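Mannosylglycerate hydrolase MGH1-like glycoside hydrolase domain-containing protein (PDB 4WVA) hydrolyses mannosylglycerate, a solute that thermophiles make under osmotic stress, to mannose and glycerate, and also cleaves glucosylglycerate. Local coordinates at residues L33-F38 against F408-A413; I39-T44 against A108-Y113. One frame throughout, in Å; residues are numbered along the deposited sequence.

Helix 33-43 serves twice in this (alpha/alpha)6-barrel, its first half in interaction 1 and its second in interaction 2. Following the chain from the N terminus, residues 39-44 are first met by 108-113, on helix 107-117, closing a loop of 63 residues. The chain then runs through most of the barrel before 408-413, at the start of helix 409-418, returns to 33-38. That second closure spans 369 residues and encloses the first, so the loops nest rather than cross. The two contacts also touch directly: Ala413 CB lies 3.6 Å from Ile39 CA, and Ala37 O packs against Val110 CG2. An early helix thus ties a neighbouring helix and the last one together.

Interaction 1. Residues L33-F38 against F408-A413; sequences LWDSAF and FSWSAA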
ATOM      1  N   LEU A  33       2.363   0.442 -31.338  1.00 10.17           N
ATOM      2  CA  LEU A  33       1.735  -0.182 -30.175  1.00 10.15           C
ATOM      3  C   LEU A  33       1.106   0.838 -29.228  1.00  9.86           C
ATOM      4  O   LEU A  33      -0.130   0.832 -29.056  1.00 10.26           O
ATOM      5  CB  LEU A  33       2.770  -1.041 -29.444  1.00 10.06           C
ATOM      6  CG  LEU A  33       2.325  -2.017 -28.352  1.00 10.47           C
ATOM      7  CD1 LEU A  33       3.529  -2.875 -27.963  1.00 10.72           C
ATOM      8  CD2 LEU A  33       1.724  -1.321 -27.136  1.00 10.90           C
ATOM      9  N   TRP A  34       1.892   1.684 -28.563  1.00 10.19           N
ATOM     10  CA  TRP A  34       1.220   2.548 -27.570  1.00  9.94           C
ATOM     11  C   TRP A  34       0.365   3.617 -28.251  1.00  9.99           C
ATOM     12  O   TRP A  34      -0.681   3.968 -27.722  1.00 10.25           O
ATOM     13  CB  TRP A  34       2.104   3.084 -26.408  1.00 10.07           C
ATOM     14  CG  TRP A  34       3.063   4.209 -26.667  1.00  9.64           C
ATOM     15  CD1 TRP A  34       3.698   4.552 -27.846  1.00  9.87           C
ATOM     16  CD2 TRP A  34       3.572   5.113 -25.667  1.00  9.47           C
ATOM     17  NE1 TRP A  34       4.542   5.614 -27.623  1.00 10.36           N
ATOM     18  CE2 TRP A  34       4.469   5.976 -26.297  1.00  9.80           C
ATOM     19  CE3 TRP A  34       3.340   5.261 -24.282  1.00  9.31           C
ATOM     20  CZ2 TRP A  34       5.133   6.989 -25.603  1.00  9.63           C
ATOM     21  CZ3 TRP A  34       3.999   6.268 -23.595  1.00  9.44           C
ATOM     22  CH2 TRP A  34       4.885   7.112 -24.252  1.00  9.39           C
ATOM     23  N   ASP A  35       0.720   4.016 -29.476  1.00  9.95           N
ATOM     24  CA  ASP A  35      -0.117   4.953 -30.208  1.00  9.58           C
ATOM     25  C   ASP A  35      -1.503   4.375 -30.405  1.00  9.48           C
ATOM     26  O   ASP A  35      -2.496   5.062 -30.183  1.00  9.17           O
ATOM     27  CB  ASP A  35       0.473   5.308 -31.579  1.00  9.68           C
ATOM     28  CG  ASP A  35       1.806   6.003 -31.490  1.00  9.76           C
ATOM     29  OD1 ASP A  35       2.778   5.382 -30.978  1.00  9.91           O
ATOM     30  OD2 ASP A  35       1.902   7.155 -31.961  1.00  9.56           O
ATOM     31  N   SER A  36      -1.589   3.122 -30.854  1.00  9.07           N
ATOM     32  CA  SER A  36      -2.896   2.537 -31.147  1.00  9.07           C
ATOM     33  C   SER A  36      -3.754   2.506 -29.895  1.00  8.91           C
ATOM     34  O   SER A  36      -4.959   2.681 -29.966  1.00  9.40           O
ATOM     35  CB  SER A  36      -2.774   1.148 -31.780  1.00  8.91           C
ATOM     36  OG  SER A  36      -2.629   1.255 -33.188  1.00  9.39           O
ATOM     37  N   ALA A  37      -3.127   2.310 -28.734  1.00  9.10           N
ATOM     38  CA  ALA A  37      -3.873   2.216 -27.500  1.00  9.57           C
ATOM     39  C   ALA A  37      -4.508   3.570 -27.202  1.00  9.54           C
ATOM     40  O   ALA A  37      -5.701   3.635 -26.924  1.00  9.72           O
ATOM     41  CB  ALA A  37      -2.981   1.772 -26.360  1.00  9.85           C
ATOM     42  N   PHE A  38      -3.728   4.644 -27.279  1.00  9.57           N
ATOM     43  CA  PHE A  38      -4.300   5.994 -27.033  1.00  9.46           C
ATOM     44  C   PHE A  38      -5.332   6.328 -28.111  1.00  9.85           C
ATOM     45  O   PHE A  38      -6.363   6.924 -27.818  1.00 10.21           O
ATOM     46  CB  PHE A  38      -3.244   7.099 -26.972  1.00  9.40           C
ATOM     47  CG  PHE A  38      -2.261   6.941 -25.848  1.00  9.40           C
ATOM     48  CD1 PHE A  38      -2.659   7.105 -24.522  1.00  9.71           C
ATOM     49  CD2 PHE A  38      -0.935   6.624 -26.104  1.00  9.93           C
ATOM     50  CE1 PHE A  38      -1.756   6.953 -23.492  1.00  9.78           C
ATOM     51  CE2 PHE A  38      -0.029   6.460 -25.066  1.00 10.01           C
ATOM     52  CZ  PHE A  38      -0.441   6.629 -23.752  1.00 10.03           C
ATOM     53  N   PHE A 408      -1.180  14.664 -35.971  1.00 12.11           N
ATOM     54  CA  PHE A 408      -0.709  13.559 -35.154  1.00 10.95           C
ATOM     55  C   PHE A 408      -1.859  12.913 -34.381  1.00 10.63           C
ATOM     56  O   PHE A 408      -2.575  13.580 -33.624  1.00 10.44           O
ATOM     57  CB  PHE A 408       0.393  14.032 -34.208  1.00 11.01           C
ATOM     58  CG  PHE A 408       1.078  12.911 -33.503  1.00 10.88           C
ATOM     59  CD1 PHE A 408       1.932  12.029 -34.182  1.00 11.28           C
ATOM     60  CD2 PHE A 408       0.822  12.677 -32.177  1.00 10.68           C
ATOM     61  CE1 PHE A 408       2.558  10.990 -33.518  1.00 11.52           C
ATOM     62  CE2 PHE A 408       1.442  11.640 -31.516  1.00 11.24           C
ATOM     63  CZ  PHE A 408       2.316  10.795 -32.171  1.00 11.25           C
ATOM     64  N   SER A 409      -2.004  11.608 -34.570  1.00 10.07           N
ATOM     65  CA  SER A 409      -3.209  10.881 -34.172  1.00  9.78           C
ATOM     66  C   SER A 409      -3.505  10.911 -32.673  1.00  9.37           C
ATOM     67  O   SER A 409      -4.626  11.212 -32.299  1.00  9.21           O
ATOM     68  CB  SER A 409      -3.172   9.447 -34.687  1.00  9.90           C
ATOM     69  OG  SER A 409      -3.196   9.461 -36.106  1.00  9.96           O
ATOM     70  N   TRP A 410      -2.547  10.612 -31.797  1.00  9.41           N
ATOM     71  CA  TRP A 410      -2.960  10.532 -30.391  1.00  9.07           C
ATOM     72  C   TRP A 410      -3.319  11.898 -29.795  1.00  9.19           C
ATOM     73  O   TRP A 410      -4.059  11.980 -28.804  1.00  9.41           O
ATOM     74  CB  TRP A 410      -2.011   9.747 -29.488  1.00  9.07           C
ATOM     75  CG  TRP A 410      -0.745  10.354 -28.997  1.00  8.48           C
ATOM     76  CD1 TRP A 410      -0.490  11.646 -28.597  1.00  8.41           C
ATOM     77  CD2 TRP A 410       0.457   9.618 -28.743  1.00  8.38           C
ATOM     78  NE1 TRP A 410       0.795  11.745 -28.149  1.00  8.47           N
ATOM     79  CE2 TRP A 410       1.399  10.507 -28.227  1.00  8.60           C
ATOM     80  CE3 TRP A 410       0.818   8.283 -28.935  1.00  8.67           C
ATOM     81  CZ2 TRP A 410       2.693  10.115 -27.907  1.00  8.40           C
ATOM     82  CZ3 TRP A 410       2.086   7.886 -28.609  1.00  8.71           C
ATOM     83  CH2 TRP A 410       3.024   8.799 -28.111  1.00  8.64           C
ATOM     84  N   SER A 411      -2.830  12.956 -30.418  1.00  9.24           N
ATOM     85  CA  SER A 411      -3.206  14.313 -30.000  1.00  9.61           C
ATOM     86  C   SER A 411      -4.683  14.535 -30.309  1.00  9.68           C
ATOM     87  O   SER A 411      -5.447  14.929 -29.435  1.00 10.32           O
ATOM     88  CB  SER A 411      -2.312  15.355 -30.681  1.00  9.80           C
ATOM     89  OG  SER A 411      -0.961  15.203 -30.258  1.00  9.80           O
ATOM     90  N   ALA A 412      -5.082  14.235 -31.542  1.00  9.75           N
ATOM     91  CA  ALA A 412      -6.489  14.282 -31.930  1.00  9.97           C
ATOM     92  C   ALA A 412      -7.339  13.354 -31.077  1.00  9.90           C
ATOM     93  O   ALA A 412      -8.390  13.749 -30.551  1.00  9.52           O
ATOM     94  CB  ALA A 412      -6.645  13.978 -33.409  1.00 10.31           C
ATOM     95  N   ALA A 413      -6.878  12.118 -30.900  1.00  9.48           N
ATOM     96  CA  ALA A 413      -7.629  11.154 -30.140  1.00  9.65           C
ATOM     97  C   ALA A 413      -7.903  11.606 -28.721  1.00  9.47           C
ATOM     98  O   ALA A 413      -9.006  11.448 -28.205  1.00  9.33           O
ATOM     99  CB  ALA A 413      -6.896   9.814 -30.107  1.00  9.61           C
TER
HETATM  100  O   HOH W   1      -0.228   9.017 -32.688  1.00 10.96           O
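Trp34, Phe38 and Trp410 form an aromatic cluster between two nearly parallel helices of the (alpha/alpha)6-barrel, crossing at 20°. The tight part is a pair of T-shaped stacks. Trp410 presents the edge of its six-membered ring to the face of the Trp34 five-membered ring, with the planes 84° apart and Trp410 CZ3 3.5 Å from Trp34 NE1. Phe38 in turn directs its edge at the face of Trp410, CD2 lying 3.7 Å from CE3 of that indole. Both tryptophans hold CG between the backbone N and the carbonyl carbon (chi1 76° in Trp34 and much the same in Trp410), the setting that brings the two indoles together. With Trp34 cut back to alanine, the edge of Trp410 would probably lose the face it rests on, leaving that indole freer to shift.

Beside these stacked rings, the contact is joined through water. Asp35 OD2 comes to 3.4 Å from Trp410 CE3, yet no direct hydrogen bond links the two segments. Leu33, Trp34 and Asp35 probably contribute to substrate binding, and a bound Tris makes a weak hydrogen bond with Asp35 OD2. Phe408 CZ lies 3.7 Å from Asp35 OD2, and the same ring also touches Glu393, the probable proton acceptor. One water bridges the divide, donating to Asp35 OD2 at 2.9 Å and accepting from Trp410 N at 3.0 Å.

Interaction 2. Residues I39-T44 against A108-Y113; sequences IALGWT and ATVVRY
Val110 spreads its two methyls over Ala40 and Leu41, where helices 33-43 and 107-117 pack side by side in the barrel. Their local axes run nearly parallel, 16° apart, with a closest approach of 10.3 Å. With its CG1 anti to the backbone N (chi1 173°), Val110 sets that methyl 4.1 Å from Ala40 CB and 4.0 Å from Leu41 CD2, while CG2 meets CG and CD1 of the same leucine. Leu41 CD2 also reaches Tyr113, 4.0 Å from its CD2, so one methyl touches both Val110 and Tyr113, a turn apart. Beyond it, Thr44 brings its CG2 to the edge of the tyrosine ring, a looser approach of 4.5 Å to CE2.

The next shell surrounds these groups. Thr44 OG1 donates to Leu41 O at 2.6 Å, a bond within the same segment that engages the hydroxyl with the preceding turn while CG2 lies at the ring edge. Phe417 of helix 409-418 touches Leu41 and Thr44 and meets Tyr113 edge-to-face. Further out, Arg112 ties helix 107-117 to helix 235-254 by a salt bridge with Asp247, and to a second subunit by a hydrogen bond to its Ala275 O.

Between the two segments there is neither hydrogen bond nor salt bridge: methyl groups and the tyrosine ring carry the contact, and cohesion here depends on dispersion and on burying apolar surface, 200 Å² over both sides.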
ATOM      1  N   ILE A  39      -5.031   5.993 -29.363  1.00  9.73           N
ATOM      2  CA  ILE A  39      -5.925   6.316 -30.472  1.00  9.81           C
ATOM      3  C   ILE A  39      -7.288   5.663 -30.310  1.00 10.07           C
ATOM      4  O   ILE A  39      -8.299   6.290 -30.595  1.00  9.35           O
ATOM      5  CB  ILE A  39      -5.270   5.972 -31.830  1.00 10.04           C
ATOM      6  CG1 ILE A  39      -4.075   6.897 -32.086  1.00 10.20           C
ATOM      7  CG2 ILE A  39      -6.293   5.979 -32.968  1.00 10.62           C
ATOM      8  CD1 ILE A  39      -3.128   6.370 -33.152  1.00 10.40           C
ATOM      9  N   ALA A  40      -7.320   4.410 -29.846  1.00  9.56           N
ATOM     10  CA  ALA A  40      -8.583   3.717 -29.578  1.00  9.98           C
ATOM     11  C   ALA A  40      -9.518   4.499 -28.658  1.00  9.97           C
ATOM     12  O   ALA A  40     -10.733   4.499 -28.857  1.00  9.54           O
ATOM     13  CB  ALA A  40      -8.319   2.307 -29.038  1.00  9.66           C
ATOM     14  N   LEU A  41      -8.965   5.201 -27.666  1.00 10.41           N
ATOM     15  CA  LEU A  41      -9.779   6.069 -26.801  1.00 10.80           C
ATOM     16  C   LEU A  41     -10.468   7.177 -27.590  1.00 11.01           C
ATOM     17  O   LEU A  41     -11.631   7.521 -27.309  1.00 11.40           O
ATOM     18  CB  LEU A  41      -8.927   6.662 -25.678  1.00 10.90           C
ATOM     19  CG  LEU A  41      -8.379   5.662 -24.651  1.00 10.96           C
ATOM     20  CD1 LEU A  41      -7.410   6.329 -23.671  1.00 11.63           C
ATOM     21  CD2 LEU A  41      -9.517   4.973 -23.913  1.00 11.29           C
ATOM     22  N   GLY A  42      -9.774   7.724 -28.589  1.00 10.80           N
ATOM     23  CA  GLY A  42     -10.369   8.718 -29.466  1.00 11.10           C
ATOM     24  C   GLY A  42     -11.514   8.150 -30.284  1.00 10.71           C
ATOM     25  O   GLY A  42     -12.555   8.788 -30.428  1.00 10.71           O
ATOM     26  N   TRP A  43     -11.329   6.936 -30.819  1.00 10.50           N
ATOM     27  CA  TRP A  43     -12.365   6.312 -31.629  1.00 10.93           C
ATOM     28  C   TRP A  43     -13.674   6.060 -30.859  1.00 11.94           C
ATOM     29  O   TRP A  43     -14.751   5.972 -31.472  1.00 12.90           O
ATOM     30  CB  TRP A  43     -11.863   5.008 -32.269  1.00 10.89           C
ATOM     31  CG  TRP A  43     -10.919   5.222 -33.416  1.00 11.57           C
ATOM     32  CD1 TRP A  43      -9.614   4.818 -33.492  1.00 12.04           C
ATOM     33  CD2 TRP A  43     -11.202   5.879 -34.654  1.00 11.73           C
ATOM     34  NE1 TRP A  43      -9.064   5.198 -34.700  1.00 12.67           N
ATOM     35  CE2 TRP A  43     -10.023   5.839 -35.434  1.00 12.31           C
ATOM     36  CE3 TRP A  43     -12.345   6.484 -35.195  1.00 12.26           C
ATOM     37  CZ2 TRP A  43      -9.953   6.373 -36.718  1.00 12.84           C
ATOM     38  CZ3 TRP A  43     -12.267   7.022 -36.463  1.00 12.88           C
ATOM     39  CH2 TRP A  43     -11.091   6.956 -37.214  1.00 12.72           C
ATOM     40  N   THR A  44     -13.608   5.976 -29.530  1.00 11.91           N
ATOM     41  CA  THR A  44     -14.841   5.787 -28.727  1.00 12.67           C
ATOM     42  C   THR A  44     -15.812   6.957 -28.931  1.00 13.17           C
ATOM     43  O   THR A  44     -17.006   6.838 -28.621  1.00 13.47           O
ATOM     44  CB  THR A  44     -14.593   5.664 -27.199  1.00 12.88           C
ATOM     45  OG1 THR A  44     -14.094   6.900 -26.676  1.00 13.11           O
ATOM     46  CG2 THR A  44     -13.638   4.542 -26.864  1.00 13.60           C
ATOM     47  N   ALA A 108      -3.807  -2.840 -21.880  1.00 10.04           N
ATOM     48  CA  ALA A 108      -4.829  -3.465 -20.998  1.00  9.77           C
ATOM     49  C   ALA A 108      -5.727  -2.437 -20.332  1.00  9.84           C
ATOM     50  O   ALA A 108      -6.906  -2.679 -20.083  1.00  9.83           O
ATOM     51  CB  ALA A 108      -4.183  -4.351 -19.948  1.00  9.98           C
ATOM     52  N   THR A 109      -5.143  -1.295 -20.013  1.00  9.39           N
ATOM     53  CA  THR A 109      -5.888  -0.181 -19.422  1.00  9.62           C
ATOM     54  C   THR A 109      -6.969   0.309 -20.385  1.00  9.83           C
ATOM     55  O   THR A 109      -8.117   0.556 -19.986  1.00  9.85           O
ATOM     56  CB  THR A 109      -4.898   0.920 -19.048  1.00  9.94           C
ATOM     57  OG1 THR A 109      -4.068   0.430 -18.002  1.00 10.42           O
ATOM     58  CG2 THR A 109      -5.609   2.204 -18.573  1.00  9.99           C
ATOM     59  N   VAL A 110      -6.606   0.413 -21.657  1.00  9.84           N
ATOM     60  CA  VAL A 110      -7.557   0.838 -22.673  1.00  9.90           C
ATOM     61  C   VAL A 110      -8.614  -0.244 -22.887  1.00 10.13           C
ATOM     62  O   VAL A 110      -9.797   0.057 -22.990  1.00 10.41           O
ATOM     63  CB  VAL A 110      -6.855   1.272 -23.978  1.00 10.13           C
ATOM     64  CG1 VAL A 110      -7.883   1.550 -25.063  1.00 10.17           C
ATOM     65  CG2 VAL A 110      -5.975   2.488 -23.738  1.00  9.72           C
ATOM     66  N   VAL A 111      -8.196  -1.505 -22.928  1.00 10.21           N
ATOM     67  CA  VAL A 111      -9.153  -2.597 -23.095  1.00 10.51           C
ATOM     68  C   VAL A 111     -10.177  -2.632 -21.938  1.00 10.31           C
ATOM     69  O   VAL A 111     -11.379  -2.844 -22.168  1.00 11.09           O
ATOM     70  CB  VAL A 111      -8.449  -3.951 -23.298  1.00 10.35           C
ATOM     71  CG1 VAL A 111      -9.457  -5.078 -23.237  1.00 10.61           C
ATOM     72  CG2 VAL A 111      -7.705  -3.985 -24.641  1.00 10.84           C
ATOM     73  N   ARG A 112      -9.727  -2.415 -20.708  1.00 10.75           N
ATOM     74  CA  ARG A 112     -10.656  -2.391 -19.570  1.00 11.25           C
ATOM     75  C   ARG A 112     -11.703  -1.285 -19.776  1.00 11.23           C
ATOM     76  O   ARG A 112     -12.899  -1.478 -19.548  1.00 11.43           O
ATOM     77  CB  ARG A 112      -9.927  -2.183 -18.246  1.00 12.08           C
ATOM     78  CG  ARG A 112     -10.906  -2.095 -17.084  1.00 12.78           C
ATOM     79  CD  ARG A 112     -10.216  -1.834 -15.757  1.00 13.20           C
ATOM     80  NE  ARG A 112     -11.204  -1.744 -14.678  1.00 14.30           N
ATOM     81  CZ  ARG A 112     -10.907  -1.523 -13.395  1.00 14.31           C
ATOM     82  NH1 ARG A 112      -9.660  -1.359 -13.002  1.00 14.45           N
ATOM     83  NH2 ARG A 112     -11.885  -1.453 -12.494  1.00 15.09           N
ATOM     84  N   TYR A 113     -11.255  -0.120 -20.198  1.00 11.91           N
ATOM     85  CA  TYR A 113     -12.164   0.988 -20.447  1.00 12.14           C
ATOM     86  C   TYR A 113     -13.170   0.659 -21.556  1.00 12.25           C
ATOM     87  O   TYR A 113     -14.387   0.859 -21.389  1.00 11.50           O
ATOM     88  CB  TYR A 113     -11.419   2.272 -20.824  1.00 13.32           C
ATOM     89  CG  TYR A 113     -12.374   3.407 -20.997  1.00 14.40           C
ATOM     90  CD1 TYR A 113     -12.828   4.113 -19.893  1.00 15.82           C
ATOM     91  CD2 TYR A 113     -12.891   3.724 -22.251  1.00 15.43           C
ATOM     92  CE1 TYR A 113     -13.735   5.127 -20.039  1.00 17.12           C
ATOM     93  CE2 TYR A 113     -13.816   4.729 -22.396  1.00 17.40           C
ATOM     94  CZ  TYR A 113     -14.219   5.430 -21.289  1.00 17.73           C
ATOM     95  OH  TYR A 113     -15.133   6.446 -21.436  1.00 23.52           O
TER